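Local coordinates for nitrosopumilus output domain-containing protein (Pyrococcus horikoshii, PDB 2P9X), which is of unknown function but binds zinc ions and belongs to the Nitrosopumilus output domain family, at residues I81-L86 / V90-K95. Numbering follows the deposited sequence.
Sequences IEANSL and VSEIRK
Val90 N donates to Leu86 O over 2.9 Å with an N-H...O angle of 157°, a first-turn bond of helix 86-97, while residues 81-85 run back alongside the helix, with Ala83 CA 7.2 Å from Glu92 CA. Glu92 does most of the touching between loop and helix. With CG beside its own backbone N and a bend at chi2 (-133°), its carboxylate swings over to the loop. There Glu92 OE1 lies 3.5 Å from Ile81 CG2, and Glu92 OE2 sits at the same distance from Ala83 CB. Glu92 OE2 also comes within 3.0 Å of Ala83 N, but the angle is too poor for a hydrogen bond. The Ile81 and Glu92 side chains lie antiparallel, Ile81 CG2 packing against Glu92 CB at 3.9 Å. Cutting Glu92 back to an alanine is likely to uncover Ile81 CG2 and Ala83 CB on the helix side and open a gap between loop and helix. Ser85 is the N-cap, its OG hydrogen-bonded to Glu88 N, and Glu88 OE1 bonds the backbone N of Asn84, just ahead of the cap. Leu86 packs on Ile69 of helix 59-76 and Phe49 of helix 46-57, while Val90 meets Pro46 of helix 46-57 and Leu8 of helix 3-19.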
ATOM      1  N   ILE A  81      15.226 -17.263  18.264  1.00 48.87           N
ATOM      2  CA  ILE A  81      14.904 -16.157  19.147  1.00 49.02           C
ATOM      3  C   ILE A  81      13.388 -16.166  19.304  1.00 49.31           C
ATOM      4  O   ILE A  81      12.662 -16.702  18.475  1.00 51.52           O
ATOM      5  CB  ILE A  81      15.360 -14.856  18.481  1.00 48.92           C
ATOM      6  CG1 ILE A  81      16.886 -14.728  18.560  1.00 51.14           C
ATOM      7  CG2 ILE A  81      14.755 -13.645  19.223  1.00 51.58           C
ATOM      8  CD1 ILE A  81      17.448 -13.851  17.440  1.00 52.15           C
ATOM      9  N   GLU A  82      12.882 -15.621  20.415  1.00 51.35           N
ATOM     10  CA  GLU A  82      11.449 -15.833  20.565  1.00 53.06           C
ATOM     11  C   GLU A  82      10.625 -14.596  20.179  1.00 51.57           C
ATOM     12  O   GLU A  82       9.404 -14.605  20.176  1.00 52.82           O
ATOM     13  CB  GLU A  82      11.195 -16.223  22.024  1.00 55.89           C
ATOM     14  CG  GLU A  82      11.833 -17.568  22.374  1.00 59.62           C
ATOM     15  CD  GLU A  82      11.543 -17.922  23.816  1.00 61.35           C
ATOM     16  OE1 GLU A  82      10.381 -17.952  24.194  1.00 62.10           O
ATOM     17  OE2 GLU A  82      12.492 -18.221  24.540  1.00 62.55           O
ATOM     18  N   ALA A  83      11.345 -13.498  19.875  1.00 48.45           N
ATOM     19  CA  ALA A  83      10.669 -12.243  19.546  1.00 44.42           C
ATOM     20  C   ALA A  83       9.522 -12.429  18.545  1.00 41.66           C
ATOM     21  O   ALA A  83       9.620 -13.131  17.542  1.00 40.13           O
ATOM     22  CB  ALA A  83      11.709 -11.264  18.994  1.00 43.54           C
ATOM     23  N   ASN A  84       8.382 -11.784  18.890  1.00 40.41           N
ATOM     24  CA  ASN A  84       7.230 -11.759  17.984  1.00 38.38           C
ATOM     25  C   ASN A  84       6.998 -10.342  17.439  1.00 35.94           C
ATOM     26  O   ASN A  84       6.071 -10.060  16.689  1.00 35.63           O
ATOM     27  CB  ASN A  84       6.002 -12.194  18.785  1.00 41.89           C
ATOM     28  CG  ASN A  84       6.241 -13.557  19.380  1.00 45.38           C
ATOM     29  OD1 ASN A  84       6.469 -14.535  18.679  1.00 47.47           O
ATOM     30  ND2 ASN A  84       6.064 -13.637  20.711  1.00 46.70           N
ATOM     31  N   SER A  85       7.861  -9.411  17.836  1.00 33.00           N
ATOM     32  CA  SER A  85       7.773  -8.027  17.383  1.00 29.01           C
ATOM     33  C   SER A  85       9.190  -7.486  17.217  1.00 27.76           C
ATOM     34  O   SER A  85      10.133  -8.009  17.810  1.00 26.27           O
ATOM     35  CB  SER A  85       7.027  -7.164  18.402  1.00 29.48           C
ATOM     36  OG  SER A  85       7.809  -6.969  19.567  1.00 30.72           O
ATOM     37  N   LEU A  86       9.339  -6.436  16.420  1.00 25.44           N
ATOM     38  CA  LEU A  86      10.656  -5.854  16.207  1.00 25.23           C
ATOM     39  C   LEU A  86      11.227  -5.321  17.526  1.00 25.96           C
ATOM     40  O   LEU A  86      12.434  -5.405  17.758  1.00 25.37           O
ATOM     41  CB  LEU A  86      10.577  -4.733  15.164  1.00 25.32           C
ATOM     42  CG  LEU A  86      11.900  -4.127  14.694  1.00 28.17           C
ATOM     43  CD1 LEU A  86      12.742  -5.189  13.990  1.00 28.84           C
ATOM     44  CD2 LEU A  86      11.611  -2.977  13.747  1.00 26.68           C
ATOM     45  N   VAL A  90      14.838  -6.437  19.052  1.00 24.70           N
ATOM     46  CA  VAL A  90      15.947  -5.558  19.395  1.00 25.18           C
ATOM     47  C   VAL A  90      16.349  -5.803  20.844  1.00 26.37           C
ATOM     48  O   VAL A  90      17.534  -5.819  21.177  1.00 26.48           O
ATOM     49  CB  VAL A  90      15.557  -4.073  19.199  1.00 26.09           C
ATOM     50  CG1 VAL A  90      16.636  -3.161  19.766  1.00 24.42           C
ATOM     51  CG2 VAL A  90      15.363  -3.793  17.707  1.00 25.10           C
ATOM     52  N   SER A  91      15.353  -5.998  21.702  1.00 27.76           N
ATOM     53  CA  SER A  91      15.617  -6.254  23.113  1.00 29.85           C
ATOM     54  C   SER A  91      16.414  -7.539  23.273  1.00 29.95           C
ATOM     55  O   SER A  91      17.361  -7.599  24.056  1.00 30.95           O
ATOM     56  CB  SER A  91      14.306  -6.354  23.892  1.00 31.35           C
ATOM     57  OG  SER A  91      13.672  -5.090  23.964  1.00 37.45           O
ATOM     58  N   GLU A  92      16.028  -8.569  22.524  1.00 29.91           N
ATOM     59  CA  GLU A  92      16.716  -9.849  22.587  1.00 31.21           C
ATOM     60  C   GLU A  92      18.138  -9.746  22.053  1.00 30.30           C
ATOM     61  O   GLU A  92      19.066 -10.328  22.619  1.00 29.52           O
ATOM     62  CB  GLU A  92      15.928 -10.911  21.816  1.00 35.47           C
ATOM     63  CG  GLU A  92      14.421 -10.790  22.022  1.00 42.69           C
ATOM     64  CD  GLU A  92      13.752 -12.116  22.329  1.00 47.48           C
ATOM     65  OE1 GLU A  92      14.469 -13.084  22.663  1.00 50.45           O
ATOM     66  OE2 GLU A  92      12.505 -12.185  22.254  1.00 49.34           O
ATOM     67  N   ILE A  93      18.316  -9.003  20.965  1.00 28.69           N
ATOM     68  CA  ILE A  93      19.649  -8.830  20.392  1.00 28.19           C
ATOM     69  C   ILE A  93      20.558  -8.112  21.390  1.00 28.77           C
ATOM     70  O   ILE A  93      21.728  -8.466  21.544  1.00 28.51           O
ATOM     71  CB  ILE A  93      19.599  -8.008  19.090  1.00 27.80           C
ATOM     72  CG1 ILE A  93      18.914  -8.818  17.989  1.00 27.03           C
ATOM     73  CG2 ILE A  93      21.015  -7.623  18.666  1.00 28.93           C
ATOM     74  CD1 ILE A  93      18.718  -8.031  16.700  1.00 25.72           C
ATOM     75  N   ARG A  94      20.023  -7.098  22.063  1.00 29.44           N
ATOM     76  CA  ARG A  94      20.804  -6.358  23.045  1.00 31.60           C
ATOM     77  C   ARG A  94      21.187  -7.263  24.216  1.00 32.27           C
ATOM     78  O   ARG A  94      22.261  -7.116  24.795  1.00 32.56           O
ATOM     79  CB  ARG A  94      20.022  -5.138  23.538  1.00 33.35           C
ATOM     80  CG  ARG A  94      19.872  -4.048  22.477  1.00 37.38           C
ATOM     81  CD  ARG A  94      18.956  -2.928  22.944  1.00 41.39           C
ATOM     82  NE  ARG A  94      19.472  -2.229  24.117  1.00 46.56           N
ATOM     83  CZ  ARG A  94      20.445  -1.325  24.087  1.00 47.81           C
ATOM     84  NH1 ARG A  94      21.021  -0.998  22.937  1.00 49.42           N
ATOM     85  NH2 ARG A  94      20.840  -0.743  25.211  1.00 48.65           N
ATOM     86  N   LYS A  95      20.315  -8.208  24.556  1.00 34.29           N
ATOM     87  CA  LYS A  95      20.606  -9.129  25.650  1.00 37.00           C
ATOM     88  C   LYS A  95      21.684 -10.122  25.233  1.00 37.15           C
ATOM     89  O   LYS A  95      22.557 -10.477  26.030  1.00 37.96           O
ATOM     90  CB  LYS A  95      19.341  -9.884  26.073  1.00 39.93           C
ATOM     91  CG  LYS A  95      18.268  -8.997  26.679  1.00 44.64           C
ATOM     92  CD  LYS A  95      17.096  -9.812  27.203  1.00 47.52           C
ATOM     93  CE  LYS A  95      16.023  -8.908  27.794  1.00 50.32           C
ATOM     94  NZ  LYS A  95      14.851  -9.686  28.286  1.00 52.07           N
TER